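Local coordinates for protein pterin-4-alpha-carbinolamine dehydratase MoaB2 (Mycobacterium marinum, PDB 3RFQ) that probably acts in molybdenum cofactor biosynthesis by binding a molybdopterin-type pterin through its MogA/MoaB-like domain, at residues 55-60 with 161-166; 124-129 with 167-172; 28-33 with 173-178; 139-144 with 155-160. One frame throughout, in Å; residues are numbered along the deposited sequence. Where two conformers were deposited one is given.

Contact 1 (55-60 with 161-166). With NA (sodium ion), chain F.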
loop_
_atom_site.group_PDB
_atom_site.type_symbol
_atom_site.label_atom_id
_atom_site.label_comp_id
_atom_site.label_asym_id
_atom_site.label_seq_id
_atom_site.Cartn_x
_atom_site.Cartn_y
_atom_site.Cartn_z
ATOM N N THR C 55 27.137 -0.779 -5.582
ATOM C CA THR C 55 28.047 -1.903 -5.469
ATOM C C THR C 55 27.939 -2.536 -4.083
ATOM O O THR C 55 27.819 -3.768 -3.977
ATOM C CB THR C 55 29.484 -1.472 -5.749
ATOM O OG1 THR C 55 29.558 -1.002 -7.098
ATOM C CG2 THR C 55 30.484 -2.636 -5.529
ATOM N N GLU C 56 27.987 -1.692 -3.045
ATOM C CA GLU C 56 27.806 -2.116 -1.668
ATOM C C GLU C 56 26.492 -2.870 -1.455
ATOM O O GLU C 56 26.483 -3.931 -0.827
ATOM C CB GLU C 56 27.881 -0.912 -0.715
ATOM C CG GLU C 56 27.671 -1.273 0.755
ATOM C CD GLU C 56 27.217 -0.078 1.633
ATOM O OE1 GLU C 56 27.249 1.088 1.185
ATOM O OE2 GLU C 56 26.857 -0.305 2.798
ATOM N N LEU C 57 25.400 -2.318 -1.973
ATOM C CA LEU C 57 24.060 -2.903 -1.830
ATOM C C LEU C 57 23.890 -4.202 -2.632
ATOM O O LEU C 57 23.298 -5.161 -2.141
ATOM C CB LEU C 57 22.976 -1.874 -2.207
ATOM C CG LEU C 57 23.016 -0.585 -1.356
ATOM C CD1 LEU C 57 22.035 0.490 -1.882
ATOM C CD2 LEU C 57 22.715 -0.854 0.111
ATOM N N LEU C 58 24.413 -4.239 -3.856
ATOM C CA LEU C 58 24.419 -5.471 -4.636
ATOM C C LEU C 58 25.212 -6.588 -3.909
ATOM O O LEU C 58 24.737 -7.711 -3.785
ATOM C CB LEU C 58 25.006 -5.211 -6.017
ATOM C CG LEU C 58 24.081 -4.527 -7.039
ATOM C CD1 LEU C 58 24.862 -4.202 -8.287
ATOM C CD2 LEU C 58 22.901 -5.418 -7.386
ATOM N N THR C 59 26.391 -6.252 -3.393
ATOM C CA THR C 59 27.240 -7.223 -2.736
ATOM C C THR C 59 26.579 -7.779 -1.470
ATOM O O THR C 59 26.708 -8.962 -1.148
ATOM C CB THR C 59 28.563 -6.577 -2.392
ATOM O OG1 THR C 59 29.187 -6.123 -3.603
ATOM C CG2 THR C 59 29.506 -7.566 -1.628
ATOM N N GLU C 60 25.862 -6.920 -0.754
ATOM C CA GLU C 60 25.188 -7.304 0.485
ATOM C C GLU C 60 24.006 -8.250 0.206
ATOM O O GLU C 60 23.705 -9.133 0.995
ATOM C CB GLU C 60 24.756 -6.027 1.217
ATOM C CG GLU C 60 24.000 -6.229 2.515
ATOM C CD GLU C 60 23.552 -4.879 3.107
ATOM O OE1 GLU C 60 24.407 -4.208 3.725
ATOM O OE2 GLU C 60 22.361 -4.497 2.954
ATOM N N TYR C 161 18.375 8.641 -2.178
ATOM C CA TYR C 161 17.244 7.983 -1.542
ATOM C C TYR C 161 16.596 7.011 -2.509
ATOM O O TYR C 161 16.225 5.917 -2.096
ATOM C CB TYR C 161 16.210 8.980 -1.015
ATOM C CG TYR C 161 16.601 9.757 0.240
ATOM C CD1 TYR C 161 17.776 9.479 0.944
ATOM C CD2 TYR C 161 15.747 10.732 0.751
ATOM C CE1 TYR C 161 18.102 10.193 2.122
ATOM C CE2 TYR C 161 16.047 11.440 1.917
ATOM C CZ TYR C 161 17.227 11.176 2.593
ATOM O OH TYR C 161 17.511 11.918 3.725
ATOM N N ALA C 162 16.485 7.379 -3.792
ATOM C CA ALA C 162 15.934 6.426 -4.818
ATOM C C ALA C 162 16.769 5.160 -4.922
ATOM O O ALA C 162 16.244 4.054 -4.993
ATOM C CB ALA C 162 15.793 7.084 -6.212
ATOM N N VAL C 163 18.080 5.324 -4.953
ATOM C CA VAL C 163 18.965 4.183 -5.047
ATOM C C VAL C 163 18.779 3.282 -3.822
ATOM O O VAL C 163 18.604 2.064 -3.949
ATOM C CB VAL C 163 20.456 4.630 -5.126
ATOM C CG1 VAL C 163 21.368 3.422 -4.920
ATOM C CG2 VAL C 163 20.724 5.315 -6.458
ATOM N N ARG C 164 18.784 3.874 -2.642
ATOM C CA ARG C 164 18.681 3.036 -1.460
ATOM C C ARG C 164 17.318 2.303 -1.426
ATOM O O ARG C 164 17.246 1.072 -1.204
ATOM C CB ARG C 164 18.845 3.890 -0.204
ATOM C CG ARG C 164 20.241 4.403 0.024
ATOM C CD ARG C 164 20.323 5.062 1.394
ATOM N NE ARG C 164 21.647 5.621 1.664
ATOM C CZ ARG C 164 22.733 4.918 1.989
ATOM N NH1 ARG C 164 22.692 3.585 2.061
ATOM N NH2 ARG C 164 23.869 5.554 2.228
ATOM N N ASP C 165 16.244 3.069 -1.609
ATOM C CA ASP C 165 14.907 2.504 -1.494
ATOM C C ASP C 165 14.608 1.509 -2.631
ATOM O O ASP C 165 14.020 0.453 -2.376
ATOM C CB ASP C 165 13.847 3.596 -1.390
ATOM C CG ASP C 165 12.480 3.044 -1.044
ATOM O OD1 ASP C 165 12.285 2.563 0.098
ATOM O OD2 ASP C 165 11.580 3.096 -1.909
ATOM N N GLY C 166 15.031 1.838 -3.859
ATOM C CA GLY C 166 14.914 0.936 -5.004
ATOM C C GLY C 166 15.550 -0.411 -4.749
ATOM O O GLY C 166 14.965 -1.440 -5.059
HETATM NA NA NA F . 10.204 0.952 1.245
HETATM O O HOH W 1 25.154 2.096 2.669
HETATM O O HOH W 2 25.049 2.235 3.435
HETATM O O HOH W 3 11.670 -0.407 -0.104
HETATM O O HOH W 4 8.714 -1.367 0.784
HETATM O O HOH W 5 11.069 2.369 2.869
HETATM O O HOH W 6 8.290 2.834 1.284
#
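Leu57 of helix 51-60 reaches across to Val163 and Arg164 of helix 160-180, and it carries all the apolar contact between the two segments. Its CD1 methyl lies 4.3 Å from Val163 CG1 and 4.2 Å from Arg164 CA, so it meets a branched side chain on one helix turn and bare backbone beside it. With CD1 anti to CA (chi2 173°), the methyl extends outward, toward helix 160-180. The contact is nevertheless thin, burying 113 Å² in all, and Leu53 and Val54 of the first helix also press on Val163.

The charged groups do not meet directly. Glu56 OE1 and Arg164 NH1 stand 5.3 Å apart, and solvent at the in-plane edge of the guanidinium lies between them. The two modelled waters there are too close together to be filled at once, so the details of that bridge are doubtful. The direct partner of Arg164 is Glu60 of the second subunit, which forms a salt bridge with its NE.

Metal binding lies on another side of helix 160-180. The CB of Asp165 is directed away from 55-60, and CG anti to the backbone N (chi1 -171°) carries OD1 to 2.9 Å from the sodium ion. Ser129 and the same two residues of the second subunit complete the protein ligands. Leu58 touches Leu92 and Val94 while Val163 touches Val96, alternate positions of strand 92-96, as expected for neighbouring helices on one face of a MogA/MoaB-type alpha/beta sheet.

Contact 2 (124-129 with 167-172). With NA (sodium ion), chain F.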
loop_
_atom_site.group_PDB
_atom_site.type_symbol
_atom_site.label_atom_id
_atom_site.label_comp_id
_atom_site.label_asym_id
_atom_site.label_seq_id
_atom_site.Cartn_x
_atom_site.Cartn_y
_atom_site.Cartn_z
ATOM N N GLU C 124 6.573 -1.249 -10.751
ATOM C CA GLU C 124 5.452 -0.813 -9.923
ATOM C C GLU C 124 5.802 -0.824 -8.437
ATOM O O GLU C 124 5.347 0.032 -7.697
ATOM C CB GLU C 124 4.195 -1.662 -10.136
ATOM C CG GLU C 124 3.682 -1.667 -11.538
ATOM C CD GLU C 124 2.686 -2.776 -11.794
ATOM O OE1 GLU C 124 2.388 -3.593 -10.867
ATOM O OE2 GLU C 124 2.172 -2.817 -12.930
ATOM N N ALA C 125 6.581 -1.818 -8.006
ATOM C CA ALA C 125 6.899 -1.956 -6.591
ATOM C C ALA C 125 7.878 -0.864 -6.206
ATOM O O ALA C 125 7.748 -0.295 -5.138
ATOM C CB ALA C 125 7.473 -3.386 -6.260
ATOM N N ILE C 126 8.838 -0.558 -7.085
ATOM C CA ILE C 126 9.814 0.499 -6.830
ATOM C C ILE C 126 9.076 1.846 -6.706
ATOM O O ILE C 126 9.306 2.607 -5.763
ATOM C CB ILE C 126 10.942 0.533 -7.926
ATOM C CG1 ILE C 126 11.932 -0.629 -7.700
ATOM C CG2 ILE C 126 11.696 1.879 -7.908
ATOM C CD1 ILE C 126 12.684 -1.062 -8.947
ATOM N N ARG C 127 8.144 2.108 -7.623
ATOM C CA ARG C 127 7.414 3.372 -7.583
ATOM C C ARG C 127 6.512 3.471 -6.369
ATOM O O ARG C 127 6.485 4.533 -5.710
ATOM C CB ARG C 127 6.628 3.624 -8.868
ATOM C CG ARG C 127 7.483 4.020 -10.091
ATOM C CD ARG C 127 6.604 4.563 -11.234
ATOM N NE ARG C 127 5.880 3.441 -11.861
ATOM C CZ ARG C 127 6.359 2.713 -12.874
ATOM N NH1 ARG C 127 5.643 1.702 -13.356
ATOM N NH2 ARG C 127 7.548 3.014 -13.418
ATOM N N ALA C 128 5.769 2.394 -6.062
ATOM C CA ALA C 128 4.855 2.460 -4.915
ATOM C C ALA C 128 5.635 2.682 -3.623
ATOM O O ALA C 128 5.217 3.445 -2.735
ATOM C CB ALA C 128 3.969 1.200 -4.800
ATOM N N SER C 129 6.755 1.991 -3.490
ATOM C CA SER C 129 7.587 2.178 -2.290
ATOM C C SER C 129 8.181 3.592 -2.221
ATOM O O SER C 129 8.237 4.242 -1.144
ATOM C CB SER C 129 8.728 1.162 -2.298
ATOM O OG SER C 129 9.484 1.348 -1.159
ATOM N N MET C 167 16.752 -0.417 -4.174
ATOM C CA MET C 167 17.478 -1.659 -3.894
ATOM C C MET C 167 16.803 -2.478 -2.798
ATOM O O MET C 167 16.773 -3.699 -2.890
ATOM C CB MET C 167 18.952 -1.379 -3.522
ATOM C CG MET C 167 19.847 -0.909 -4.685
ATOM S SD MET C 167 19.879 -2.018 -6.125
ATOM C CE MET C 167 20.531 -3.531 -5.415
ATOM N N ALA C 168 16.269 -1.817 -1.762
ATOM C CA ALA C 168 15.526 -2.509 -0.695
ATOM C C ALA C 168 14.336 -3.297 -1.283
ATOM O O ALA C 168 14.046 -4.444 -0.892
ATOM C CB ALA C 168 15.016 -1.496 0.348
ATOM N N THR C 169 13.653 -2.668 -2.227
ATOM C CA THR C 169 12.516 -3.270 -2.917
ATOM C C THR C 169 12.953 -4.358 -3.900
ATOM O O THR C 169 12.304 -5.404 -3.996
ATOM C CB THR C 169 11.672 -2.149 -3.626
ATOM O OG1 THR C 169 11.034 -1.354 -2.617
ATOM C CG2 THR C 169 10.625 -2.725 -4.542
ATOM N N LEU C 170 14.064 -4.119 -4.608
ATOM C CA LEU C 170 14.567 -5.063 -5.600
ATOM C C LEU C 170 15.087 -6.391 -4.977
ATOM O O LEU C 170 14.901 -7.462 -5.573
ATOM C CB LEU C 170 15.674 -4.422 -6.448
ATOM C CG LEU C 170 16.127 -5.296 -7.630
ATOM C CD1 LEU C 170 14.946 -5.593 -8.585
ATOM C CD2 LEU C 170 17.248 -4.629 -8.372
ATOM N N ASN C 171 15.710 -6.308 -3.790
ATOM C CA ASN C 171 16.339 -7.460 -3.150
ATOM C C ASN C 171 15.503 -8.754 -3.268
ATOM O O ASN C 171 15.969 -9.711 -3.855
ATOM C CB ASN C 171 16.660 -7.192 -1.667
ATOM C CG ASN C 171 17.832 -6.264 -1.483
ATOM O OD1 ASN C 171 18.698 -6.119 -2.377
ATOM N ND2 ASN C 171 17.873 -5.618 -0.319
ATOM N N PRO C 172 14.250 -8.762 -2.762
ATOM C CA PRO C 172 13.565 -10.076 -2.833
ATOM C C PRO C 172 13.086 -10.432 -4.256
ATOM O O PRO C 172 12.637 -11.554 -4.488
ATOM C CB PRO C 172 12.362 -9.890 -1.902
ATOM C CG PRO C 172 12.053 -8.378 -2.022
ATOM C CD PRO C 172 13.431 -7.739 -2.082
HETATM NA NA NA F . 10.204 0.952 1.245
HETATM O O HOH W 6 8.290 2.834 1.284
HETATM O O HOH W 3 11.670 -0.407 -0.104
HETATM O O HOH W 4 8.714 -1.367 0.784
HETATM O O HOH W 5 11.069 2.369 2.869
#
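Thr169 meets Ala125, Ile126 and Ser129 through its two small branches, with no flat side-chain group taking part, so no face or edge is involved. The CG2 methyl is the apolar one, 3.7 Å from Ala125 CB and 4.0 Å from Ile126 CG1. The hydroxyl takes the other direction, with OG1 3.4 Å from Ser129 CB. This division follows from chi1 of -69°, which sets CG2 anti to the backbone N and OG1 anti to the carbonyl carbon.

Ser129 OG binds the sodium ion at 2.5 Å. Thr169 belongs to the second shell: its OG1 is 2.8 Å from the O of water 3, itself a metal ligand, and it also makes a weak hydrogen bond to Asp165 O. On the serine side, water 6 bridges the ion to the backbone, donating to Ser129 O.

The short segments approach to 9.2 Å between axes and run roughly antiparallel, at 145°. On the sheet side, Ile126 and Leu170 both touch Val154 of strand 151-156, while Met167 turns to Leu57 and Leu58 of helix 51-60. Helix 160-180 thus lies between helices 120-132 and 51-60.

Contact 3 (28-33 with 173-178)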
loop_
_atom_site.group_PDB
_atom_site.type_symbol
_atom_site.label_atom_id
_atom_site.label_comp_id
_atom_site.label_asym_id
_atom_site.label_seq_id
_atom_site.Cartn_x
_atom_site.Cartn_y
_atom_site.Cartn_z
ATOM N N LEU C 28 26.161 -19.479 -1.726
ATOM C CA LEU C 28 24.938 -18.681 -1.671
ATOM C C LEU C 28 25.004 -17.395 -2.504
ATOM O O LEU C 28 24.135 -16.521 -2.360
ATOM C CB LEU C 28 24.587 -18.311 -0.229
ATOM C CG LEU C 28 24.734 -19.318 0.923
ATOM C CD1 LEU C 28 24.536 -18.584 2.261
ATOM C CD2 LEU C 28 23.789 -20.535 0.795
ATOM N N VAL C 29 26.014 -17.261 -3.365
ATOM C CA VAL C 29 26.023 -16.147 -4.311
ATOM C C VAL C 29 24.842 -16.267 -5.289
ATOM O O VAL C 29 24.603 -17.330 -5.858
ATOM C CB VAL C 29 27.373 -16.048 -5.040
ATOM C CG1 VAL C 29 27.276 -15.143 -6.270
ATOM C CG2 VAL C 29 28.427 -15.546 -4.059
ATOM N N VAL C 30 24.124 -15.169 -5.471
ATOM C CA VAL C 30 22.949 -15.141 -6.320
ATOM C C VAL C 30 23.327 -15.057 -7.780
ATOM O O VAL C 30 22.709 -15.724 -8.610
ATOM C CB VAL C 30 22.035 -13.946 -5.997
ATOM C CG1 VAL C 30 20.900 -13.877 -7.004
ATOM C CG2 VAL C 30 21.498 -14.028 -4.557
ATOM N N GLY C 31 24.331 -14.239 -8.100
ATOM C CA GLY C 31 24.871 -14.173 -9.474
ATOM C C GLY C 31 25.815 -12.996 -9.668
ATOM O O GLY C 31 26.293 -12.422 -8.697
ATOM N N ARG C 32 26.100 -12.664 -10.919
ATOM C CA ARG C 32 26.966 -11.547 -11.262
ATOM C C ARG C 32 26.118 -10.293 -11.522
ATOM O O ARG C 32 25.065 -10.368 -12.171
ATOM C CB ARG C 32 27.751 -11.848 -12.548
ATOM C CG ARG C 32 28.934 -12.824 -12.442
ATOM C CD ARG C 32 29.449 -13.189 -13.870
ATOM N NE ARG C 32 29.866 -12.013 -14.647
ATOM C CZ ARG C 32 29.964 -11.973 -15.975
ATOM N NH1 ARG C 32 30.341 -10.853 -16.582
ATOM N NH2 ARG C 32 29.685 -13.035 -16.720
ATOM N N ALA C 33 26.581 -9.140 -11.042
ATOM C CA ALA C 33 25.929 -7.875 -11.399
ATOM C C ALA C 33 26.851 -6.827 -12.021
ATOM O O ALA C 33 28.084 -6.867 -11.846
ATOM C CB ALA C 33 25.160 -7.297 -10.206
ATOM N N LEU C 173 13.157 -9.499 -5.192
ATOM C CA LEU C 173 12.585 -9.767 -6.520
ATOM C C LEU C 173 13.634 -10.367 -7.479
ATOM O O LEU C 173 13.360 -11.341 -8.177
ATOM C CB LEU C 173 11.950 -8.488 -7.104
ATOM C CG LEU C 173 11.021 -7.720 -6.135
ATOM C CD1 LEU C 173 10.439 -6.517 -6.802
ATOM C CD2 LEU C 173 9.891 -8.589 -5.542
ATOM N N ALA C 174 14.812 -9.749 -7.502
ATOM C CA ALA C 174 15.898 -10.089 -8.408
ATOM C C ALA C 174 16.282 -11.540 -8.270
ATOM O O ALA C 174 16.318 -12.291 -9.265
ATOM C CB ALA C 174 17.126 -9.199 -8.121
ATOM N N ALA C 175 16.522 -11.936 -7.025
ATOM C CA ALA C 175 16.993 -13.282 -6.730
ATOM C C ALA C 175 16.009 -14.304 -7.229
ATOM O O ALA C 175 16.420 -15.334 -7.768
ATOM C CB ALA C 175 17.271 -13.462 -5.208
ATOM N N HIS C 176 14.711 -14.004 -7.115
ATOM C CA HIS C 176 13.676 -14.927 -7.615
ATOM C C HIS C 176 13.688 -15.028 -9.142
ATOM O O HIS C 176 13.551 -16.125 -9.698
ATOM C CB HIS C 176 12.286 -14.538 -7.105
ATOM C CG HIS C 176 11.169 -15.228 -7.820
ATOM N ND1 HIS C 176 10.635 -16.422 -7.394
ATOM C CD2 HIS C 176 10.492 -14.896 -8.947
ATOM C CE1 HIS C 176 9.676 -16.797 -8.223
ATOM N NE2 HIS C 176 9.567 -15.886 -9.174
ATOM N N ILE C 177 13.820 -13.878 -9.810
ATOM C CA ILE C 177 13.851 -13.820 -11.265
ATOM C C ILE C 177 15.052 -14.598 -11.822
ATOM O O ILE C 177 14.909 -15.408 -12.736
ATOM C CB ILE C 177 13.871 -12.353 -11.751
ATOM C CG1 ILE C 177 12.527 -11.691 -11.424
ATOM C CG2 ILE C 177 14.124 -12.289 -13.250
ATOM C CD1 ILE C 177 12.578 -10.217 -11.296
ATOM N N ILE C 178 16.226 -14.353 -11.251
ATOM C CA ILE C 178 17.449 -14.997 -11.703
ATOM C C ILE C 178 17.351 -16.500 -11.531
ATOM O O ILE C 178 17.700 -17.257 -12.440
ATOM C CB ILE C 178 18.676 -14.389 -11.010
ATOM C CG1 ILE C 178 18.897 -12.989 -11.577
ATOM C CG2 ILE C 178 19.914 -15.251 -11.216
ATOM C CD1 ILE C 178 19.450 -12.027 -10.593
#
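The lead-in to strand 31-38 packs here against the late turns of helix 160-180, with Val30 set against Ala175 and Ile178. Val30 CG1 does most of the touching: it lies 4.0 Å from Ala175 CA and 4.1 Å from Ala175 CB, so it touches the helix backbone as well as the small side chain. The same methyl comes within 4.3 Å of Ile178 CD1, one turn further along. It is the branch anti to the backbone N (chi1 174°), and this orientation lets one methyl serve both helix residues. The three touching residues are all partly exposed, and the two segments bury only 134 Å² between them, with no hydrogen bond crossing.

In the alpha/beta fold the helix covers one face of the mixed sheet, and this is where its end meets the beginning of the first strand, some 145 residues earlier in the chain. Backbone hydrogen bonds between Val30 and Gly62 and between Gly31 and Val64 fix the lead-in beside strand 63-71. Phe63 of that strand touches both Val30 and Ile178, adding an aromatic side chain to the apolar cluster.

A second approach uses backbone on the strand side: Ile178 CG2 sits 3.9 Å from Val30 O.

Contact 4 (139-144 with 155-160)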
loop_
_atom_site.group_PDB
_atom_site.type_symbol
_atom_site.label_atom_id
_atom_site.label_comp_id
_atom_site.label_asym_id
_atom_site.label_seq_id
_atom_site.Cartn_x
_atom_site.Cartn_y
_atom_site.Cartn_z
ATOM N N GLY C 139 9.133 7.613 -6.853
ATOM C CA GLY C 139 7.686 7.443 -7.118
ATOM C C GLY C 139 7.235 7.721 -8.548
ATOM O O GLY C 139 6.250 7.130 -9.034
ATOM N N LEU C 140 7.932 8.637 -9.229
ATOM C CA LEU C 140 7.562 8.982 -10.603
ATOM C C LEU C 140 8.507 8.409 -11.677
ATOM O O LEU C 140 8.339 8.717 -12.852
ATOM C CB LEU C 140 7.460 10.516 -10.762
ATOM C CG LEU C 140 6.382 11.152 -9.893
ATOM C CD1 LEU C 140 6.342 12.683 -9.980
ATOM C CD2 LEU C 140 5.056 10.587 -10.288
ATOM N N SER C 141 9.508 7.624 -11.261
ATOM C CA SER C 141 10.514 7.121 -12.178
ATOM C C SER C 141 9.877 6.420 -13.389
ATOM O O SER C 141 9.022 5.525 -13.228
ATOM C CB SER C 141 11.453 6.144 -11.448
ATOM O OG SER C 141 12.389 5.562 -12.369
ATOM N N ARG C 142 10.287 6.807 -14.592
ATOM C CA ARG C 142 9.870 6.075 -15.803
ATOM C C ARG C 142 10.795 4.871 -16.082
ATOM O O ARG C 142 10.742 4.244 -17.165
ATOM C CB ARG C 142 9.847 7.005 -17.020
ATOM C CG ARG C 142 9.089 8.344 -16.887
ATOM C CD ARG C 142 8.921 9.010 -18.259
ATOM N NE ARG C 142 10.216 9.338 -18.809
ATOM C CZ ARG C 142 10.788 8.769 -19.878
ATOM N NH1 ARG C 142 10.168 7.858 -20.599
ATOM N NH2 ARG C 142 12.001 9.162 -20.241
ATOM N N GLY C 143 11.669 4.557 -15.132
ATOM C CA GLY C 143 12.588 3.426 -15.314
ATOM C C GLY C 143 11.837 2.125 -15.560
ATOM O O GLY C 143 10.771 1.885 -14.981
ATOM N N LEU C 144 12.392 1.313 -16.447
ATOM C CA LEU C 144 11.872 -0.011 -16.760
ATOM C C LEU C 144 12.558 -1.136 -16.004
ATOM O O LEU C 144 13.653 -0.973 -15.437
ATOM C CB LEU C 144 12.087 -0.279 -18.239
ATOM C CG LEU C 144 11.512 0.795 -19.163
ATOM C CD1 LEU C 144 11.778 0.375 -20.600
ATOM C CD2 LEU C 144 9.995 1.072 -18.897
ATOM N N ASN C 155 16.087 -0.206 -14.128
ATOM C CA ASN C 155 16.506 1.198 -14.135
ATOM C C ASN C 155 16.046 1.826 -12.840
ATOM O O ASN C 155 14.849 1.813 -12.532
ATOM C CB ASN C 155 15.846 2.021 -15.254
ATOM C CG ASN C 155 16.004 1.438 -16.671
ATOM O OD1 ASN C 155 15.047 1.502 -17.431
ATOM N ND2 ASN C 155 17.202 0.944 -17.054
ATOM N N LEU C 156 16.966 2.393 -12.070
ATOM C CA LEU C 156 16.565 3.219 -10.910
ATOM C C LEU C 156 16.782 4.724 -11.147
ATOM O O LEU C 156 17.684 5.123 -11.906
ATOM C CB LEU C 156 17.345 2.784 -9.666
ATOM C CG LEU C 156 17.295 1.311 -9.255
ATOM C CD1 LEU C 156 18.183 1.094 -8.003
ATOM C CD2 LEU C 156 15.862 0.879 -8.996
ATOM N N ALA C 157 15.972 5.550 -10.487
ATOM C CA ALA C 157 16.205 6.989 -10.471
ATOM C C ALA C 157 17.546 7.344 -9.816
ATOM O O ALA C 157 18.148 6.517 -9.104
ATOM C CB ALA C 157 15.043 7.739 -9.780
ATOM N N GLY C 158 18.015 8.563 -10.065
ATOM C CA GLY C 158 19.359 8.957 -9.638
ATOM C C GLY C 158 19.618 9.443 -8.207
ATOM O O GLY C 158 20.768 9.426 -7.759
ATOM N N SER C 159 18.601 9.896 -7.465
ATOM C CA SER C 159 18.894 10.485 -6.140
ATOM C C SER C 159 19.421 9.366 -5.198
ATOM O O SER C 159 19.150 8.199 -5.422
ATOM C CB SER C 159 17.644 11.131 -5.534
ATOM O OG SER C 159 16.763 10.106 -5.082
ATOM N N ARG C 160 20.176 9.717 -4.168
ATOM C CA ARG C 160 20.626 8.722 -3.182
ATOM C C ARG C 160 19.468 7.944 -2.509
ATOM O O ARG C 160 19.581 6.743 -2.278
ATOM C CB ARG C 160 21.448 9.404 -2.084
ATOM C CG ARG C 160 22.437 8.451 -1.369
ATOM C CD ARG C 160 23.741 9.223 -1.092
ATOM N NE ARG C 160 24.733 8.439 -0.358
ATOM C CZ ARG C 160 25.721 7.797 -0.957
ATOM N NH1 ARG C 160 25.848 7.892 -2.278
ATOM N NH2 ARG C 160 26.584 7.076 -0.249
HETATM O O HOH W 7 12.842 3.214 -11.327
#
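Asn155 and Leu144 are joined by two hydrogen bonds. Asn155 N donates to Leu144 O over 2.9 Å, almost in line with the carbonyl (C=O...N angle 172°). In return Leu144 N donates to the side-chain oxygen, Asn155 OD1, at 2.8 Å, approaching with a tilt of 28° from the amide plane. The asparagine thereby uses its side chain as acceptor, the two side chains running alongside each other. The amide of Asn155 is held at its other end too, since ND2 donates to Ser95 OG and Thr111 OG1.

A water gives the next link. Water 7 donates to Asn155 O at 2.7 Å and is hydrogen-bonded to Ser141 OG at 2.6 Å. The serine hydroxyl, anti to its backbone N (chi1 176°), also accepts from Gly143 N at 3.0 Å, closing an ST turn, and is hydrogen-bonded to Thr99 OG1.

Packing is close around these bonds. Gly143 CA lies 3.5 Å from Asn155 CB, the backbone of the turn coming directly against the asparagine, and Ser141 CB is 4.3 Å from Ala157 CB.

All five touching residues are buried. The Leu144/Asn155 bonds continue the antiparallel pair 145-148/151-156 past strand 145-148, the Asn155 side chain taking the Leu144 N-H. Thr99 packs on Asn155 and Ala157, and Arg142 NE donates to Gly100 O, so both segments lie against the glycine-rich loop after strand 92-96. In MogA/MoaB relatives that loop lines the presumed molybdopterin pocket, consistent with a place beside it here.

How the contacts relate
Contact 4 is fully buried and contact 1 largely so, contact 2 is partly buried, and contact 3 lies at the surface. Contacts 1, 2 and 3 draw successive parts of helix 160-180 against helix 51-60, helix 120-132 and the start of strand 31-38; contact 4 involves the strand that precedes this helix. Their chemistry differs accordingly: contact 3 has no hydrogen bond and is mainly apolar, contact 4 relies on hydrogen bonds and a bridging water, and contacts 1 and 2 combine thin apolar packing with one sodium site shared with the second subunit. A probable hydrogen bond from Arg127 to Ser141 O joins contacts 2 and 4, whereas contacts 3 and 4 stay about 9 Å apart at their nearest atoms.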